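Ribonuclease S-3 (Pyrus pyrifolia, PDB 1IQQ) cleaves RNA as a T2-family endoribonuclease of the pistil, responsible for gametophytic self-incompatibility in Japanese pear. Local coordinates at residues L60-W68 and N77-W85; L153-L164 and P190-Y200. All blocks are in the same frame, centred on the assembly; numbering follows the deposited sequence.

In the fold
Both contacts are partly buried and lie on opposite sides of the chain's centre, about 28 Å apart from centre to centre, with no element in common. Contact 1 joins helices 58-67 and 77-89 of the T2 ribonuclease fold, the second of which carries active-site residues. It is made mainly by side chains: an aromatic cluster, one indole-to-carbonyl hydrogen bond, and waters bridging the polar margin. Contact 2, in the mixed sheet, ties the C-terminal segment to strands 152-158 and 161-171. There the bonding is covalent and main-chain: a disulfide and three backbone hydrogen bonds, with aliphatic groups beside them, the partly exposed K154 and the exposed K199.

Contact 1: L60-W68 and N77-W85; sequences LEHQLEIIW and NNLFWDKEW
The short axes of helices 60-67 and 77-85 cross at 90° with a closest approach of 11.5 Å, and at W68, the first residue beyond helix 60-67, W68, F80 and W81 form an aromatic cluster belonging to the active-site side of the T2 ribonuclease fold. W81 fills the wide gap between the helices. Its indole donates NE1-H to W68 O at 2.8 Å, with 160° at the hydrogen and the acceptor close to the ring plane, which fixes the rotation of the ring. L64 CB makes a CH-pi contact, 3.8 Å from the centroid of the six-membered ring; the opposite face carries N77 O. Toward W68 the relation is edge-to-face: the edge of W81 meets the face of W68. F103 of helix 99-112 meets both indoles. W68 has CG anti to the backbone N (chi1 -162°), which turns its indole toward F80 and E84; there CD1 reaches F80 CE2 at 3.6 Å and CZ2 lies 3.6 Å from CG of the catalytic E84.

The polar margin is bridged by water. E61 OE2 and N78 OD1, both acceptors, are close without bonding; E61 OE2 instead pairs with R56, while E61 OE1 and N78 ND2 share a water. On the catalytic side, another water accepts from W68 NE1 at 3.1 Å and donates to E84 OE2 at 2.9 Å.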
loop_
_atom_site.group_PDB
_atom_site.type_symbol
_atom_site.label_atom_id
_atom_site.label_comp_id
_atom_site.label_asym_id
_atom_site.label_seq_id
_atom_site.Cartn_x
_atom_site.Cartn_y
_atom_site.Cartn_z
ATOM N N LEU A 60 -4.977 14.999 -12.063
ATOM C CA LEU A 60 -4.336 14.257 -10.921
ATOM C C LEU A 60 -5.387 13.365 -10.367
ATOM O O LEU A 60 -5.111 12.159 -10.076
ATOM C CB LEU A 60 -3.863 15.243 -9.835
ATOM C CG LEU A 60 -3.347 14.559 -8.548
ATOM C CD1 LEU A 60 -2.130 13.710 -8.875
ATOM C CD2 LEU A 60 -2.865 15.664 -7.602
ATOM N N GLU A 61 -6.607 13.874 -10.125
ATOM C CA GLU A 61 -7.647 13.028 -9.572
ATOM C C GLU A 61 -8.018 11.847 -10.442
ATOM O O GLU A 61 -8.356 10.775 -9.937
ATOM C CB GLU A 61 -8.877 13.873 -9.181
ATOM C CG GLU A 61 -8.529 14.718 -7.934
ATOM C CD GLU A 61 -9.566 15.765 -7.576
ATOM O OE1 GLU A 61 -10.498 16.044 -8.422
ATOM O OE2 GLU A 61 -9.423 16.303 -6.433
ATOM N N HIS A 62 -7.949 12.037 -11.769
ATOM C CA HIS A 62 -8.274 10.948 -12.672
ATOM C C HIS A 62 -7.247 9.815 -12.526
ATOM O O HIS A 62 -7.571 8.643 -12.613
ATOM C CB HIS A 62 -8.193 11.537 -14.075
ATOM C CG HIS A 62 -8.441 10.562 -15.175
ATOM N ND1 HIS A 62 -7.582 9.826 -15.905
ATOM C CD2 HIS A 62 -9.707 10.243 -15.625
ATOM C CE1 HIS A 62 -8.329 9.056 -16.767
ATOM N NE2 HIS A 62 -9.608 9.329 -16.584
ATOM N N GLN A 63 -5.991 10.178 -12.318
ATOM C CA GLN A 63 -4.953 9.135 -12.133
ATOM C C GLN A 63 -5.170 8.464 -10.805
ATOM O O GLN A 63 -5.047 7.246 -10.733
ATOM C CB GLN A 63 -3.574 9.741 -12.161
ATOM C CG GLN A 63 -3.164 10.323 -13.566
ATOM C CD GLN A 63 -1.928 11.182 -13.410
ATOM O OE1 GLN A 63 -0.782 10.730 -13.443
ATOM N NE2 GLN A 63 -2.159 12.455 -13.198
ATOM N N LEU A 64 -5.499 9.230 -9.771
ATOM C CA LEU A 64 -5.735 8.622 -8.463
ATOM C C LEU A 64 -6.991 7.728 -8.477
ATOM O O LEU A 64 -7.063 6.783 -7.717
ATOM C CB LEU A 64 -5.921 9.694 -7.390
ATOM C CG LEU A 64 -4.657 10.540 -7.189
ATOM C CD1 LEU A 64 -4.939 11.660 -6.162
ATOM C CD2 LEU A 64 -3.486 9.715 -6.610
ATOM N N GLU A 65 -7.997 8.015 -9.341
ATOM C CA GLU A 65 -9.160 7.132 -9.429
ATOM C C GLU A 65 -8.734 5.714 -9.816
ATOM O O GLU A 65 -9.408 4.761 -9.453
ATOM C CB GLU A 65 -10.163 7.680 -10.497
ATOM C CG GLU A 65 -10.975 8.833 -10.017
ATOM C CD GLU A 65 -11.818 9.461 -11.128
ATOM O OE1 GLU A 65 -12.651 10.312 -10.763
ATOM O OE2 GLU A 65 -11.627 9.130 -12.333
ATOM N N ILE A 66 -7.655 5.637 -10.590
ATOM C CA ILE A 66 -7.112 4.367 -11.064
ATOM C C ILE A 66 -6.069 3.762 -10.140
ATOM O O ILE A 66 -6.108 2.542 -9.920
ATOM C CB ILE A 66 -6.505 4.532 -12.497
ATOM C CG1 ILE A 66 -7.630 4.919 -13.458
ATOM C CG2 ILE A 66 -5.756 3.219 -12.987
ATOM C CD1 ILE A 66 -7.074 5.453 -14.804
ATOM N N ILE A 67 -5.220 4.599 -9.542
ATOM C CA ILE A 67 -4.059 4.081 -8.781
ATOM C C ILE A 67 -4.361 4.085 -7.310
ATOM O O ILE A 67 -3.769 3.258 -6.557
ATOM C CB ILE A 67 -2.814 4.995 -9.070
ATOM C CG1 ILE A 67 -2.332 4.725 -10.500
ATOM C CG2 ILE A 67 -1.654 4.720 -8.067
ATOM C CD1 ILE A 67 -1.377 5.805 -10.962
ATOM N N TRP A 68 -5.259 4.922 -6.857
ATOM C CA TRP A 68 -5.556 5.039 -5.422
ATOM C C TRP A 68 -7.052 5.223 -5.155
ATOM O O TRP A 68 -7.473 6.133 -4.470
ATOM C CB TRP A 68 -4.790 6.219 -4.788
ATOM C CG TRP A 68 -4.669 6.176 -3.270
ATOM C CD1 TRP A 68 -5.411 5.432 -2.392
ATOM C CD2 TRP A 68 -3.707 6.897 -2.488
ATOM N NE1 TRP A 68 -4.938 5.646 -1.071
ATOM C CE2 TRP A 68 -3.902 6.543 -1.130
ATOM C CE3 TRP A 68 -2.690 7.814 -2.820
ATOM C CZ2 TRP A 68 -3.110 7.075 -0.107
ATOM C CZ3 TRP A 68 -1.882 8.357 -1.808
ATOM C CH2 TRP A 68 -2.100 7.972 -0.455
ATOM N N ASN A 77 -14.134 9.377 -2.883
ATOM C CA ASN A 77 -12.712 9.574 -3.200
ATOM C C ASN A 77 -12.153 10.930 -2.746
ATOM O O ASN A 77 -11.078 10.937 -2.150
ATOM C CB ASN A 77 -12.408 9.472 -4.704
ATOM C CG ASN A 77 -12.327 8.008 -5.255
ATOM O OD1 ASN A 77 -12.266 7.043 -4.490
ATOM N ND2 ASN A 77 -12.302 7.867 -6.583
ATOM N N ASN A 78 -12.838 12.056 -2.986
ATOM C CA ASN A 78 -12.167 13.335 -2.619
ATOM C C ASN A 78 -11.913 13.536 -1.149
ATOM O O ASN A 78 -10.798 13.912 -0.770
ATOM C CB ASN A 78 -12.908 14.569 -3.155
ATOM C CG ASN A 78 -12.736 14.778 -4.638
ATOM O OD1 ASN A 78 -11.715 14.415 -5.265
ATOM N ND2 ASN A 78 -13.733 15.470 -5.220
ATOM N N LEU A 79 -12.893 13.219 -0.306
ATOM C CA LEU A 79 -12.702 13.377 1.125
ATOM C C LEU A 79 -11.685 12.344 1.597
ATOM O O LEU A 79 -10.911 12.621 2.489
ATOM C CB LEU A 79 -14.042 13.224 1.886
ATOM C CG LEU A 79 -13.910 13.458 3.389
ATOM C CD1 LEU A 79 -13.488 14.903 3.698
ATOM C CD2 LEU A 79 -15.235 13.126 4.061
ATOM N N PHE A 80 -11.694 11.163 0.987
ATOM C CA PHE A 80 -10.740 10.059 1.294
ATOM C C PHE A 80 -9.289 10.520 0.976
ATOM O O PHE A 80 -8.388 10.381 1.806
ATOM C CB PHE A 80 -11.173 8.865 0.425
ATOM C CG PHE A 80 -10.164 7.739 0.283
ATOM C CD1 PHE A 80 -10.038 6.745 1.268
ATOM C CD2 PHE A 80 -9.427 7.610 -0.908
ATOM C CE1 PHE A 80 -9.171 5.637 1.020
ATOM C CE2 PHE A 80 -8.607 6.550 -1.145
ATOM C CZ PHE A 80 -8.460 5.545 -0.194
ATOM N N TRP A 81 -9.059 11.099 -0.204
ATOM C CA TRP A 81 -7.703 11.589 -0.467
ATOM C C TRP A 81 -7.330 12.761 0.469
ATOM O O TRP A 81 -6.129 12.862 0.918
ATOM C CB TRP A 81 -7.595 12.036 -1.903
ATOM C CG TRP A 81 -7.699 10.918 -2.886
ATOM C CD1 TRP A 81 -7.197 9.642 -2.737
ATOM C CD2 TRP A 81 -8.397 10.947 -4.121
ATOM N NE1 TRP A 81 -7.562 8.868 -3.820
ATOM C CE2 TRP A 81 -8.308 9.640 -4.679
ATOM C CE3 TRP A 81 -9.106 11.951 -4.817
ATOM C CZ2 TRP A 81 -8.900 9.294 -5.896
ATOM C CZ3 TRP A 81 -9.702 11.619 -6.051
ATOM C CH2 TRP A 81 -9.592 10.278 -6.575
ATOM N N ASP A 82 -8.280 13.665 0.754
ATOM C CA ASP A 82 -7.970 14.773 1.636
ATOM C C ASP A 82 -7.428 14.214 2.976
ATOM O O ASP A 82 -6.456 14.811 3.532
ATOM C CB ASP A 82 -9.256 15.552 1.928
ATOM C CG ASP A 82 -9.650 16.496 0.822
ATOM O OD1 ASP A 82 -8.953 16.681 -0.175
ATOM O OD2 ASP A 82 -10.702 17.113 1.000
ATOM N N LYS A 83 -8.040 13.160 3.502
ATOM C CA LYS A 83 -7.580 12.594 4.812
ATOM C C LYS A 83 -6.194 11.939 4.706
ATOM O O LYS A 83 -5.452 11.942 5.681
ATOM C CB LYS A 83 -8.574 11.582 5.388
ATOM C CG LYS A 83 -10.000 12.183 5.681
ATOM C CD LYS A 83 -10.886 11.050 6.259
ATOM C CE LYS A 83 -12.374 11.362 6.125
ATOM N NZ LYS A 83 -13.026 10.637 4.948
ATOM N N GLU A 84 -5.919 11.295 3.571
ATOM C CA GLU A 84 -4.579 10.689 3.423
ATOM C C GLU A 84 -3.527 11.763 3.446
ATOM O O GLU A 84 -2.461 11.578 4.052
ATOM C CB GLU A 84 -4.496 9.906 2.083
ATOM C CG GLU A 84 -5.523 8.697 2.052
ATOM C CD GLU A 84 -5.259 7.622 3.086
ATOM O OE1 GLU A 84 -4.126 7.460 3.642
ATOM O OE2 GLU A 84 -6.250 6.890 3.347
ATOM N N TRP A 85 -3.800 12.873 2.782
ATOM C CA TRP A 85 -2.859 13.965 2.832
ATOM C C TRP A 85 -2.768 14.522 4.253
ATOM O O TRP A 85 -1.688 14.753 4.773
ATOM C CB TRP A 85 -3.261 15.058 1.842
ATOM C CG TRP A 85 -2.618 16.383 2.155
ATOM C CD1 TRP A 85 -3.261 17.509 2.602
ATOM C CD2 TRP A 85 -1.235 16.688 2.100
ATOM N NE1 TRP A 85 -2.335 18.512 2.841
ATOM C CE2 TRP A 85 -1.084 18.018 2.524
ATOM C CE3 TRP A 85 -0.096 15.957 1.719
ATOM C CZ2 TRP A 85 0.160 18.643 2.595
ATOM C CZ3 TRP A 85 1.119 16.558 1.777
ATOM C CH2 TRP A 85 1.249 17.916 2.226
HETATM O O HOH W 1 -12.803 17.000 -7.628
HETATM O O HOH W 2 -12.075 5.463 -8.321
HETATM O O HOH W 3 -12.981 10.529 -8.249
HETATM O O HOH W 4 -6.139 4.586 1.588
#

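Contact 2: L153-L164 and P190-Y200; sequences LKCQKKGTTTEL and PHYCPTNNIKY
The disulfide C155-C193 is the covalent centre of this contact, its SG atoms 2.1 Å apart and its chi3 99°. Beside it, C155 N donates to H191 O at 2.9 Å; the bond is nearly straight (176°), although the donor stands above the carbonyl plane. Strand 198-199 runs parallel to 161-171, with 132-133 on its other side: K199 N donates to T162 O at 2.8 Å, in the carbonyl plane, and L164 N to K199 O at 3.1 Å, so K199 is held by both N and O.

Apolar groups pack around these bonds. L153 CB touches C193 SG at 3.7 Å, and I198 CG2 lies against L164 CB at 3.7 Å. T162 has CG2 anti to the backbone N (OG1 at chi1 -66°), which turns the methyl to P194 CD at 3.7 Å. The extended K154 chain lies side by side with H191, pointing the same way.

Further out, Q156 NE2 donates to E163 OE2 within the hairpin of strands 152-158 and 161-171, whose type II' turn spans K158 to T161. L135 and I138 of helix 135-143 cover L153 and I198, and N197 and I198 face R133 in a G1 beta bulge. Waters join L153 O to C193 N and K157 N to P190 O. Together these bonds tie the C-terminal segment to both strands of the hairpin, covalently at C155 and by strand pairing at T162-L164.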
loop_
_atom_site.group_PDB
_atom_site.type_symbol
_atom_site.label_atom_id
_atom_site.label_comp_id
_atom_site.label_asym_id
_atom_site.label_seq_id
_atom_site.Cartn_x
_atom_site.Cartn_y
_atom_site.Cartn_z
ATOM N N LEU A 153 3.997 -7.884 4.936
ATOM C CA LEU A 153 2.776 -8.456 4.362
ATOM C C LEU A 153 1.645 -8.515 5.389
ATOM O O LEU A 153 1.878 -8.732 6.580
ATOM C CB LEU A 153 3.052 -9.864 3.868
ATOM C CG LEU A 153 3.518 -10.049 2.424
ATOM C CD1 LEU A 153 4.804 -9.274 2.209
ATOM C CD2 LEU A 153 3.761 -11.526 2.166
ATOM N N LYS A 154 0.421 -8.372 4.885
ATOM C CA LYS A 154 -0.794 -8.476 5.713
ATOM C C LYS A 154 -1.684 -9.500 5.053
ATOM O O LYS A 154 -1.896 -9.469 3.832
ATOM C CB LYS A 154 -1.566 -7.149 5.733
ATOM C CG LYS A 154 -2.794 -7.281 6.628
ATOM C CD LYS A 154 -3.552 -5.919 6.704
ATOM C CE LYS A 154 -4.522 -5.869 7.858
ATOM N NZ LYS A 154 -4.904 -4.415 8.033
ATOM N N CYS A 155 -2.228 -10.412 5.868
ATOM C CA CYS A 155 -3.157 -11.442 5.382
ATOM C C CYS A 155 -4.451 -11.375 6.246
ATOM O O CYS A 155 -4.500 -10.628 7.221
ATOM C CB CYS A 155 -2.556 -12.827 5.564
ATOM S SG CYS A 155 -1.278 -13.211 4.321
ATOM N N GLN A 156 -5.469 -12.145 5.839
ATOM C CA GLN A 156 -6.670 -12.222 6.682
ATOM C C GLN A 156 -7.194 -13.629 6.592
ATOM O O GLN A 156 -7.057 -14.311 5.564
ATOM C CB GLN A 156 -7.765 -11.248 6.204
ATOM C CG GLN A 156 -8.218 -11.505 4.807
ATOM C CD GLN A 156 -9.103 -10.371 4.266
ATOM O OE1 GLN A 156 -9.224 -9.365 4.904
ATOM N NE2 GLN A 156 -9.658 -10.550 3.068
ATOM N N LYS A 157 -7.827 -14.103 7.681
ATOM C CA LYS A 157 -8.398 -15.448 7.653
ATOM C C LYS A 157 -9.930 -15.373 7.512
ATOM O O LYS A 157 -10.574 -14.638 8.231
ATOM C CB LYS A 157 -8.074 -16.242 8.912
ATOM C CG LYS A 157 -8.554 -17.706 8.787
ATOM C CD LYS A 157 -7.922 -18.593 9.852
ATOM C CE LYS A 157 -8.701 -19.911 9.947
ATOM N NZ LYS A 157 -8.253 -20.671 11.142
ATOM N N LYS A 158 -10.463 -16.196 6.626
ATOM C CA LYS A 158 -11.903 -16.234 6.360
ATOM C C LYS A 158 -12.237 -17.691 6.431
ATOM O O LYS A 158 -11.969 -18.411 5.473
ATOM C CB LYS A 158 -12.176 -15.772 4.919
ATOM C CG LYS A 158 -11.556 -14.423 4.478
ATOM C CD LYS A 158 -12.199 -13.237 5.190
ATOM C CE LYS A 158 -13.740 -13.347 5.141
ATOM N NZ LYS A 158 -14.498 -12.108 5.534
ATOM N N GLY A 159 -12.825 -18.145 7.523
ATOM C CA GLY A 159 -13.129 -19.564 7.571
ATOM C C GLY A 159 -11.836 -20.341 7.525
ATOM O O GLY A 159 -10.921 -20.045 8.288
ATOM N N THR A 160 -11.735 -21.332 6.652
ATOM C CA THR A 160 -10.521 -22.080 6.564
ATOM C C THR A 160 -9.582 -21.482 5.527
ATOM O O THR A 160 -8.547 -22.070 5.265
ATOM C CB THR A 160 -10.792 -23.541 6.147
ATOM O OG1 THR A 160 -11.622 -23.572 4.974
ATOM C CG2 THR A 160 -11.539 -24.285 7.249
ATOM N N THR A 161 -9.913 -20.319 4.961
ATOM C CA THR A 161 -9.043 -19.751 3.901
ATOM C C THR A 161 -8.282 -18.500 4.398
ATOM O O THR A 161 -8.904 -17.570 4.916
ATOM C CB THR A 161 -9.914 -19.408 2.619
ATOM O OG1 THR A 161 -9.181 -18.613 1.668
ATOM C CG2 THR A 161 -11.120 -18.656 3.000
ATOM N N THR A 162 -6.931 -18.512 4.285
ATOM C CA THR A 162 -6.122 -17.315 4.627
ATOM C C THR A 162 -5.786 -16.676 3.271
ATOM O O THR A 162 -5.351 -17.367 2.356
ATOM C CB THR A 162 -4.799 -17.640 5.238
ATOM O OG1 THR A 162 -5.027 -18.257 6.520
ATOM C CG2 THR A 162 -3.957 -16.396 5.399
ATOM N N GLU A 163 -6.106 -15.385 3.117
ATOM C CA GLU A 163 -5.723 -14.704 1.863
ATOM C C GLU A 163 -4.809 -13.507 2.071
ATOM O O GLU A 163 -4.814 -12.835 3.115
ATOM C CB GLU A 163 -6.920 -14.229 1.132
ATOM C CG GLU A 163 -7.828 -13.546 1.927
ATOM C CD GLU A 163 -9.196 -13.648 1.222
ATOM O OE1 GLU A 163 -9.497 -14.704 0.664
ATOM O OE2 GLU A 163 -9.915 -12.678 1.243
ATOM N N LEU A 164 -3.980 -13.287 1.052
ATOM C CA LEU A 164 -3.063 -12.101 1.019
ATOM C C LEU A 164 -3.935 -10.827 0.822
ATOM O O LEU A 164 -4.832 -10.788 -0.032
ATOM C CB LEU A 164 -2.132 -12.287 -0.196
ATOM C CG LEU A 164 -1.151 -11.159 -0.462
ATOM C CD1 LEU A 164 -0.125 -11.099 0.769
ATOM C CD2 LEU A 164 -0.388 -11.458 -1.764
ATOM N N PRO A 190 -4.261 -11.738 13.884
ATOM C CA PRO A 190 -5.080 -12.225 12.796
ATOM C C PRO A 190 -4.640 -11.535 11.464
ATOM O O PRO A 190 -5.145 -11.941 10.402
ATOM C CB PRO A 190 -6.506 -11.845 13.260
ATOM C CG PRO A 190 -6.282 -10.700 14.116
ATOM C CD PRO A 190 -5.076 -11.082 14.934
ATOM N N HIS A 191 -3.704 -10.563 11.489
ATOM C CA HIS A 191 -3.191 -9.924 10.271
ATOM C C HIS A 191 -1.922 -10.599 9.757
ATOM O O HIS A 191 -1.419 -10.328 8.677
ATOM C CB HIS A 191 -2.876 -8.490 10.543
ATOM C CG HIS A 191 -4.073 -7.762 11.042
ATOM N ND1 HIS A 191 -4.069 -6.971 12.179
ATOM C CD2 HIS A 191 -5.352 -7.815 10.619
ATOM C CE1 HIS A 191 -5.305 -6.566 12.429
ATOM N NE2 HIS A 191 -6.104 -7.070 11.500
ATOM N N TYR A 192 -1.416 -11.565 10.531
ATOM C CA TYR A 192 -0.173 -12.252 10.176
ATOM C C TYR A 192 -0.325 -13.186 9.017
ATOM O O TYR A 192 -1.369 -13.922 8.886
ATOM C CB TYR A 192 0.311 -13.045 11.424
ATOM C CG TYR A 192 1.381 -14.116 11.186
ATOM C CD1 TYR A 192 2.752 -13.774 11.193
ATOM C CD2 TYR A 192 1.019 -15.432 11.069
ATOM C CE1 TYR A 192 3.727 -14.811 11.092
ATOM C CE2 TYR A 192 1.974 -16.462 10.975
ATOM C CZ TYR A 192 3.309 -16.110 10.984
ATOM O OH TYR A 192 4.217 -17.128 10.846
ATOM N N CYS A 193 0.686 -13.227 8.163
ATOM C CA CYS A 193 0.668 -14.183 7.056
ATOM C C CYS A 193 1.450 -15.445 7.452
ATOM O O CYS A 193 2.610 -15.368 7.739
ATOM C CB CYS A 193 1.359 -13.602 5.797
ATOM S SG CYS A 193 0.424 -12.269 4.982
ATOM N N PRO A 194 0.803 -16.609 7.421
ATOM C CA PRO A 194 1.490 -17.843 7.799
ATOM C C PRO A 194 2.450 -18.310 6.728
ATOM O O PRO A 194 2.416 -17.847 5.582
ATOM C CB PRO A 194 0.340 -18.803 7.988
ATOM C CG PRO A 194 -0.764 -18.335 6.845
ATOM C CD PRO A 194 -0.594 -16.823 6.935
ATOM N N THR A 195 3.271 -19.318 7.052
ATOM C CA THR A 195 4.261 -19.772 6.078
ATOM C C THR A 195 3.715 -20.492 4.860
ATOM O O THR A 195 4.401 -20.526 3.834
ATOM C CB THR A 195 5.363 -20.617 6.773
ATOM O OG1 THR A 195 4.752 -21.790 7.276
ATOM C CG2 THR A 195 6.022 -19.866 7.919
ATOM N N ASN A 196 2.511 -21.045 4.912
ATOM C CA ASN A 196 1.992 -21.763 3.801
ATOM C C ASN A 196 0.497 -21.563 3.678
ATOM O O ASN A 196 -0.172 -21.054 4.607
ATOM C CB ASN A 196 2.363 -23.256 3.958
ATOM C CG ASN A 196 2.271 -23.997 2.653
ATOM O OD1 ASN A 196 2.411 -23.396 1.580
ATOM N ND2 ASN A 196 2.067 -25.301 2.714
ATOM N N ASN A 197 -0.005 -21.896 2.478
ATOM C CA ASN A 197 -1.416 -21.806 2.169
ATOM C C ASN A 197 -2.037 -20.447 2.181
ATOM O O ASN A 197 -3.129 -20.257 2.679
ATOM C CB ASN A 197 -2.177 -22.786 3.059
ATOM C CG ASN A 197 -1.816 -24.195 2.723
ATOM O OD1 ASN A 197 -1.738 -24.565 1.532
ATOM N ND2 ASN A 197 -1.543 -25.016 3.759
ATOM N N ILE A 198 -1.312 -19.476 1.624
ATOM C CA ILE A 198 -1.857 -18.132 1.458
ATOM C C ILE A 198 -2.528 -18.061 0.087
ATOM O O ILE A 198 -1.897 -18.321 -0.922
ATOM C CB ILE A 198 -0.704 -17.102 1.491
ATOM C CG1 ILE A 198 -0.033 -17.098 2.891
ATOM C CG2 ILE A 198 -1.247 -15.691 1.102
ATOM C CD1 ILE A 198 1.247 -16.320 2.939
ATOM N N LYS A 199 -3.796 -17.709 0.046
ATOM C CA LYS A 199 -4.475 -17.606 -1.236
ATOM C C LYS A 199 -4.229 -16.257 -1.943
ATOM O O LYS A 199 -4.332 -15.219 -1.340
ATOM C CB LYS A 199 -6.019 -17.747 -1.049
ATOM C CG LYS A 199 -6.801 -17.584 -2.332
ATOM C CD LYS A 199 -8.322 -17.676 -2.039
ATOM C CE LYS A 199 -9.103 -17.268 -3.314
ATOM N NZ LYS A 199 -10.550 -17.634 -3.191
ATOM N N TYR A 200 -3.865 -16.374 -3.230
ATOM C CA TYR A 200 -3.780 -15.189 -4.101
ATOM C C TYR A 200 -3.970 -15.731 -5.525
ATOM O O TYR A 200 -3.228 -16.638 -5.970
ATOM C CB TYR A 200 -2.425 -14.463 -3.953
ATOM C CG TYR A 200 -2.246 -13.351 -4.968
ATOM C CD1 TYR A 200 -2.966 -12.161 -4.864
ATOM C CD2 TYR A 200 -1.394 -13.496 -6.044
ATOM C CE1 TYR A 200 -2.830 -11.147 -5.794
ATOM C CE2 TYR A 200 -1.266 -12.519 -7.013
ATOM C CZ TYR A 200 -1.979 -11.323 -6.886
ATOM O OH TYR A 200 -1.770 -10.289 -7.790
ATOM O OXT TYR A 200 -4.872 -15.146 -6.201
HETATM O O HOH W 5 2.537 -11.161 8.221
HETATM O O HOH W 6 -7.802 -12.519 10.013
HETATM O O HOH W 7 -5.975 -20.633 2.535
HETATM O O HOH W 8 -5.550 -12.815 -1.881
#